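Side-chain contacts in TsrE (Streptomyces laurentii, PDB 7CWW), which probably acts as a cyclase in thiostrepton biosynthesis, forming the nitrogen-containing six-membered ring at the core of this thiopeptide by a formal [4+2] cycloaddition: residues Ser16-Leu21 against Tyr44-His49; Trp113-Pro118 against Arg234-Ala239. All blocks are in the same frame, centred on the assembly; numbering follows the deposited sequence.

Contact 1. Residues Ser16-Leu21 against Tyr44-His49; sequences SVQEDL and YLRENH
Arg46 makes the link from residues Tyr44-His49 of strand 39-49 to Gln18 and Glu19 on the helix. Ahead of it, Tyr44 packs on strand 52-61 and gives its carbonyl oxygen to Arg326. Arg46 then points toward the helix. Arg46 CG passes 3.4 Å from Gln18 OE1, and a bend at chi3 (84°) swings NE back to the same oxygen. The resulting hydrogen bond, Arg46 NE to Gln18 OE1, is 3.1 Å long and nearly straight, with an N-H...O angle of 166°. OE1 lies in the guanidinium plane, at its edge, while the amide is turned 74° from that plane.

The helix is the crossover of a split beta-alpha-beta unit: strands 5-11 and 39-49 run parallel, with antiparallel strand 52-61 between them. Gln18 ties the turn before the helix to strand 39-49, NE2 bonding Val13 O while OE1 takes the arginine.

Glu19 OE1, 4.6 Å from Arg46 NH1, is too distant for a salt bridge and pairs with Arg134 instead. Arg46 NH1 bonds Trp15 O weakly and NH2 bonds Arg326 O, which helps fix the guanidinium's rotation. At Glu47 CB points away from the helix, and OE2 forms a salt bridge with Arg56.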
loop_
_atom_site.group_PDB
_atom_site.type_symbol
_atom_site.label_atom_id
_atom_site.label_comp_id
_atom_site.label_asym_id
_atom_site.label_seq_id
_atom_site.Cartn_x
_atom_site.Cartn_y
_atom_site.Cartn_z
ATOM N N SER A 16 -3.536 -5.248 17.761
ATOM C CA SER A 16 -4.768 -4.644 18.268
ATOM C C SER A 16 -4.469 -3.631 19.369
ATOM O O SER A 16 -5.144 -2.597 19.471
ATOM C CB SER A 16 -5.709 -5.728 18.785
ATOM O OG SER A 16 -5.152 -6.351 19.934
ATOM N N VAL A 17 -3.455 -3.911 20.193
ATOM C CA VAL A 17 -3.071 -2.988 21.255
ATOM C C VAL A 17 -2.428 -1.735 20.668
ATOM O O VAL A 17 -2.615 -0.630 21.197
ATOM C CB VAL A 17 -2.142 -3.701 22.250
ATOM C CG1 VAL A 17 -1.706 -2.751 23.371
ATOM C CG2 VAL A 17 -2.839 -4.928 22.832
ATOM N N GLN A 18 -1.677 -1.873 19.567
ATOM C CA GLN A 18 -1.163 -0.692 18.875
ATOM C C GLN A 18 -2.293 0.249 18.503
ATOM O O GLN A 18 -2.156 1.471 18.604
ATOM C CB GLN A 18 -0.406 -1.088 17.607
ATOM C CG GLN A 18 0.843 -1.931 17.853
ATOM C CD GLN A 18 1.426 -2.382 16.547
ATOM O OE1 GLN A 18 1.142 -1.786 15.507
ATOM N NE2 GLN A 18 2.241 -3.438 16.577
ATOM N N GLU A 19 -3.413 -0.307 18.044
ATOM C CA GLU A 19 -4.522 0.531 17.610
ATOM C C GLU A 19 -5.115 1.289 18.793
ATOM O O GLU A 19 -5.324 2.507 18.718
ATOM C CB GLU A 19 -5.572 -0.342 16.918
ATOM C CG GLU A 19 -6.801 0.388 16.408
ATOM C CD GLU A 19 -7.738 -0.551 15.660
ATOM O OE1 GLU A 19 -7.244 -1.317 14.794
ATOM O OE2 GLU A 19 -8.954 -0.547 15.969
ATOM N N ASP A 20 -5.395 0.579 19.895
ATOM C CA ASP A 20 -5.898 1.225 21.112
ATOM C C ASP A 20 -4.969 2.346 21.576
ATOM O O ASP A 20 -5.419 3.454 21.889
ATOM C CB ASP A 20 -6.061 0.191 22.234
ATOM C CG ASP A 20 -7.142 -0.841 21.941
ATOM O OD1 ASP A 20 -8.148 -0.502 21.275
ATOM O OD2 ASP A 20 -6.982 -1.997 22.387
ATOM N N LEU A 21 -3.662 2.063 21.650
ATOM C CA LEU A 21 -2.704 3.079 22.090
ATOM C C LEU A 21 -2.693 4.270 21.149
ATOM O O LEU A 21 -2.591 5.428 21.580
ATOM C CB LEU A 21 -1.304 2.474 22.175
ATOM C CG LEU A 21 -1.068 1.487 23.304
ATOM C CD1 LEU A 21 0.279 0.795 23.106
ATOM C CD2 LEU A 21 -1.131 2.240 24.624
ATOM N N TYR A 44 2.928 8.126 12.222
ATOM C CA TYR A 44 3.152 6.804 12.795
ATOM C C TYR A 44 3.324 5.796 11.672
ATOM O O TYR A 44 2.846 6.002 10.553
ATOM C CB TYR A 44 1.999 6.349 13.732
ATOM C CG TYR A 44 0.775 5.824 12.996
ATOM C CD1 TYR A 44 0.657 4.474 12.660
ATOM C CD2 TYR A 44 -0.274 6.684 12.647
ATOM C CE1 TYR A 44 -0.472 3.993 11.965
ATOM C CE2 TYR A 44 -1.416 6.208 11.971
ATOM C CZ TYR A 44 -1.504 4.868 11.636
ATOM O OH TYR A 44 -2.612 4.387 10.967
ATOM N N LEU A 45 4.047 4.720 11.978
ATOM C CA LEU A 45 4.110 3.541 11.130
ATOM C C LEU A 45 3.822 2.335 12.005
ATOM O O LEU A 45 3.953 2.390 13.229
ATOM C CB LEU A 45 5.487 3.361 10.438
ATOM C CG LEU A 45 5.938 4.462 9.469
ATOM C CD1 LEU A 45 7.370 4.202 8.945
ATOM C CD2 LEU A 45 4.932 4.641 8.291
ATOM N N ARG A 46 3.421 1.242 11.374
ATOM C CA ARG A 46 3.284 -0.023 12.078
ATOM C C ARG A 46 4.121 -1.044 11.334
ATOM O O ARG A 46 3.970 -1.209 10.118
ATOM C CB ARG A 46 1.827 -0.450 12.179
ATOM C CG ARG A 46 1.022 0.537 13.036
ATOM C CD ARG A 46 -0.453 0.398 12.806
ATOM N NE ARG A 46 -1.031 -0.665 13.621
ATOM C CZ ARG A 46 -2.285 -1.086 13.496
ATOM N NH1 ARG A 46 -2.749 -2.060 14.271
ATOM N NH2 ARG A 46 -3.075 -0.523 12.604
ATOM N N GLU A 47 5.055 -1.668 12.048
ATOM C CA GLU A 47 6.037 -2.530 11.413
ATOM C C GLU A 47 6.208 -3.764 12.291
ATOM O O GLU A 47 5.507 -3.934 13.294
ATOM C CB GLU A 47 7.354 -1.771 11.191
ATOM C CG GLU A 47 7.208 -0.420 10.507
ATOM C CD GLU A 47 8.556 0.224 10.222
ATOM O OE1 GLU A 47 9.253 -0.252 9.294
ATOM O OE2 GLU A 47 8.915 1.192 10.928
ATOM N N ASN A 48 7.176 -4.609 11.946
ATOM C CA ASN A 48 7.365 -5.869 12.655
ATOM C C ASN A 48 8.834 -6.248 12.585
ATOM O O ASN A 48 9.449 -6.135 11.524
ATOM C CB ASN A 48 6.490 -6.966 12.035
ATOM C CG ASN A 48 6.479 -8.251 12.845
ATOM O OD1 ASN A 48 7.335 -8.479 13.701
ATOM N ND2 ASN A 48 5.500 -9.105 12.564
ATOM N N HIS A 49 9.386 -6.702 13.712
ATOM C CA HIS A 49 10.735 -7.259 13.746
ATOM C C HIS A 49 10.694 -8.592 14.479
ATOM O O HIS A 49 10.311 -8.642 15.656
ATOM C CB HIS A 49 11.729 -6.306 14.426
ATOM C CG HIS A 49 13.159 -6.756 14.319
ATOM N ND1 HIS A 49 13.883 -6.656 13.151
ATOM C CD2 HIS A 49 13.993 -7.315 15.231
ATOM C CE1 HIS A 49 15.101 -7.132 13.344
ATOM N NE2 HIS A 49 15.196 -7.536 14.598
#

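Contact 2. Residues Trp113-Pro118 against Arg234-Ala239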
loop_
_atom_site.group_PDB
_atom_site.type_symbol
_atom_site.label_atom_id
_atom_site.label_comp_id
_atom_site.label_asym_id
_atom_site.label_seq_id
_atom_site.Cartn_x
_atom_site.Cartn_y
_atom_site.Cartn_z
ATOM N N TRP A 113 3.074 10.783 4.832
ATOM C CA TRP A 113 2.611 10.088 6.030
ATOM C C TRP A 113 2.047 11.067 7.058
ATOM O O TRP A 113 1.011 10.799 7.674
ATOM C CB TRP A 113 3.764 9.278 6.633
ATOM C CG TRP A 113 4.113 8.032 5.832
ATOM C CD1 TRP A 113 3.263 7.291 5.054
ATOM C CD2 TRP A 113 5.402 7.411 5.717
ATOM N NE1 TRP A 113 3.944 6.241 4.476
ATOM C CE2 TRP A 113 5.257 6.291 4.872
ATOM C CE3 TRP A 113 6.658 7.684 6.265
ATOM C CZ2 TRP A 113 6.326 5.448 4.558
ATOM C CZ3 TRP A 113 7.719 6.857 5.945
ATOM C CH2 TRP A 113 7.546 5.742 5.107
ATOM N N THR A 114 2.727 12.202 7.263
ATOM C CA THR A 114 2.232 13.218 8.190
ATOM C C THR A 114 0.865 13.726 7.746
ATOM O O THR A 114 -0.079 13.802 8.540
ATOM C CB THR A 114 3.236 14.379 8.268
ATOM O OG1 THR A 114 4.509 13.884 8.695
ATOM C CG2 THR A 114 2.769 15.485 9.232
ATOM N N GLU A 115 0.733 14.065 6.463
ATOM C CA GLU A 115 -0.516 14.662 6.012
ATOM C C GLU A 115 -1.659 13.664 5.958
ATOM O O GLU A 115 -2.820 14.081 6.006
ATOM C CB GLU A 115 -0.311 15.311 4.644
ATOM C CG GLU A 115 0.666 16.473 4.707
ATOM C CD GLU A 115 0.645 17.322 3.454
ATOM O OE1 GLU A 115 0.474 16.758 2.345
ATOM O OE2 GLU A 115 0.814 18.550 3.585
ATOM N N THR A 116 -1.373 12.365 5.840
ATOM C CA THR A 116 -2.427 11.358 5.823
ATOM C C THR A 116 -2.626 10.685 7.173
ATOM O O THR A 116 -3.427 9.753 7.268
ATOM C CB THR A 116 -2.143 10.287 4.760
ATOM O OG1 THR A 116 -0.866 9.685 5.010
ATOM C CG2 THR A 116 -2.144 10.901 3.370
ATOM N N THR A 117 -1.915 11.124 8.214
ATOM C CA THR A 117 -2.165 10.598 9.557
ATOM C C THR A 117 -3.587 10.881 10.049
ATOM O O THR A 117 -4.224 9.953 10.578
ATOM C CB THR A 117 -1.111 11.152 10.525
ATOM O OG1 THR A 117 0.182 10.604 10.197
ATOM C CG2 THR A 117 -1.469 10.797 11.980
ATOM N N PRO A 118 -4.148 12.091 9.914
ATOM C CA PRO A 118 -5.570 12.257 10.288
ATOM C C PRO A 118 -6.502 11.297 9.566
ATOM O O PRO A 118 -7.429 10.759 10.187
ATOM C CB PRO A 118 -5.871 13.722 9.917
ATOM C CG PRO A 118 -4.552 14.422 10.099
ATOM C CD PRO A 118 -3.495 13.397 9.671
ATOM N N ARG A 234 -3.370 11.962 -5.151
ATOM C CA ARG A 234 -3.307 12.602 -6.458
ATOM C C ARG A 234 -2.577 13.940 -6.393
ATOM O O ARG A 234 -1.877 14.307 -7.342
ATOM C CB ARG A 234 -4.721 12.766 -7.013
ATOM C CG ARG A 234 -4.780 13.347 -8.416
ATOM C CD ARG A 234 -6.233 13.493 -8.844
ATOM N NE ARG A 234 -6.935 14.535 -8.090
ATOM C CZ ARG A 234 -8.250 14.745 -8.158
ATOM N NH1 ARG A 234 -9.009 13.966 -8.920
ATOM N NH2 ARG A 234 -8.810 15.734 -7.475
ATOM N N ASP A 235 -2.718 14.670 -5.284
ATOM C CA ASP A 235 -1.959 15.908 -5.085
ATOM C C ASP A 235 -0.455 15.657 -5.097
ATOM O O ASP A 235 0.323 16.552 -5.442
ATOM C CB ASP A 235 -2.336 16.551 -3.750
ATOM C CG ASP A 235 -3.660 17.289 -3.794
ATOM O OD1 ASP A 235 -4.176 17.544 -4.901
ATOM O OD2 ASP A 235 -4.180 17.608 -2.703
ATOM N N TYR A 236 -0.023 14.465 -4.683
ATOM C CA TYR A 236 1.398 14.140 -4.648
ATOM C C TYR A 236 1.947 13.661 -5.982
ATOM O O TYR A 236 3.170 13.628 -6.149
ATOM C CB TYR A 236 1.666 13.062 -3.587
ATOM C CG TYR A 236 1.923 13.675 -2.231
ATOM C CD1 TYR A 236 0.904 14.333 -1.547
ATOM C CD2 TYR A 236 3.186 13.637 -1.651
ATOM C CE1 TYR A 236 1.132 14.922 -0.301
ATOM C CE2 TYR A 236 3.418 14.223 -0.401
ATOM C CZ TYR A 236 2.390 14.868 0.254
ATOM O OH TYR A 236 2.609 15.454 1.479
ATOM N N VAL A 237 1.086 13.274 -6.927
ATOM C CA VAL A 237 1.575 12.732 -8.196
ATOM C C VAL A 237 2.538 13.682 -8.922
ATOM O O VAL A 237 3.576 13.223 -9.402
ATOM C CB VAL A 237 0.389 12.305 -9.078
ATOM C CG1 VAL A 237 0.847 12.041 -10.505
ATOM C CG2 VAL A 237 -0.292 11.063 -8.460
ATOM N N PRO A 238 2.238 14.984 -9.048
ATOM C CA PRO A 238 3.222 15.868 -9.721
ATOM C C PRO A 238 4.584 15.861 -9.051
ATOM O O PRO A 238 5.604 15.888 -9.748
ATOM C CB PRO A 238 2.550 17.247 -9.652
ATOM C CG PRO A 238 1.067 16.937 -9.622
ATOM C CD PRO A 238 0.961 15.679 -8.796
ATOM N N ALA A 239 4.632 15.812 -7.715
ATOM C CA ALA A 239 5.920 15.794 -7.026
ATOM C C ALA A 239 6.611 14.445 -7.147
ATOM O O ALA A 239 7.845 14.392 -7.168
ATOM C CB ALA A 239 5.745 16.144 -5.550
#
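Glu115 and Tyr236 meet between two helices through one short hydrogen bond. From its backbone outward, Glu115 approaches the tyrosine atom by atom. CB already points toward helix 224-245, and beyond CG the chain runs extended (chi2 -167°), which carries the carboxylate to the phenol although the closest CA atoms, those of Glu115 and Tyr236, are 10.8 Å apart. Glu115 CG comes 3.9 Å from Tyr236 OH. Glu115 CD is nearer, 3.4 Å from Tyr236 OH, because it carries the bonding oxygen. OE1 makes the real contact: Tyr236 OH donates to Glu115 OE1 at 2.6 Å. Glu115 OE1 also sits 3.3 Å from Tyr236 CE1, in the plane of the ring and at its edge, so the carboxylate meets the phenol rim and not its face. The two flat groups are turned strongly against each other, 80° between carboxylate and ring. Relative to the carboxylate, the hydroxyl lies above the plane, 63° out of it. Glu115 OE2 is turned off, 4.2 Å from Tyr236 OH.

Glu115 is exposed and the bond lies at the protein surface, whereas the tyrosine ring is partly sheltered, set edge-to-face with Phe112 and resting on Leu108 and Asn111, all on helix 106-127. The tyrosine thus uses its ring as well as its hydroxyl to join helix 224-245 to helix 106-127. Away from this junction, Trp113 turns from helix 224-245 to Trp322 of helix 308-326 and to strand 39-49, placing helix 106-127 between the N-terminal sheet and the helical part of the chain.

Overall arrangement
Contact 1 is buried and contact 2 lies at the surface, and each turns on a single side-chain hydrogen bond. In contact 1 a guanidinium is held by an amide between helix 15-35 and the outer strand 39-49 of the N-terminal sheet, with further polar partners around both groups; in contact 2 a carboxylate accepts a hydrogen bond from a phenol hydroxyl between two helices of the larger helical part. They share no element, and the centres of contact 1 and contact 2 are about 21 Å apart. Still, they adjoin: Leu45 CD2 on the strand packs 3.8 Å from Trp113 CE2 on helix 106-127. Arg326 of helix 308-326 bonds to both sides, reaching Tyr44 and Arg46 in contact 1 and Thr117 in the 113-118 segment.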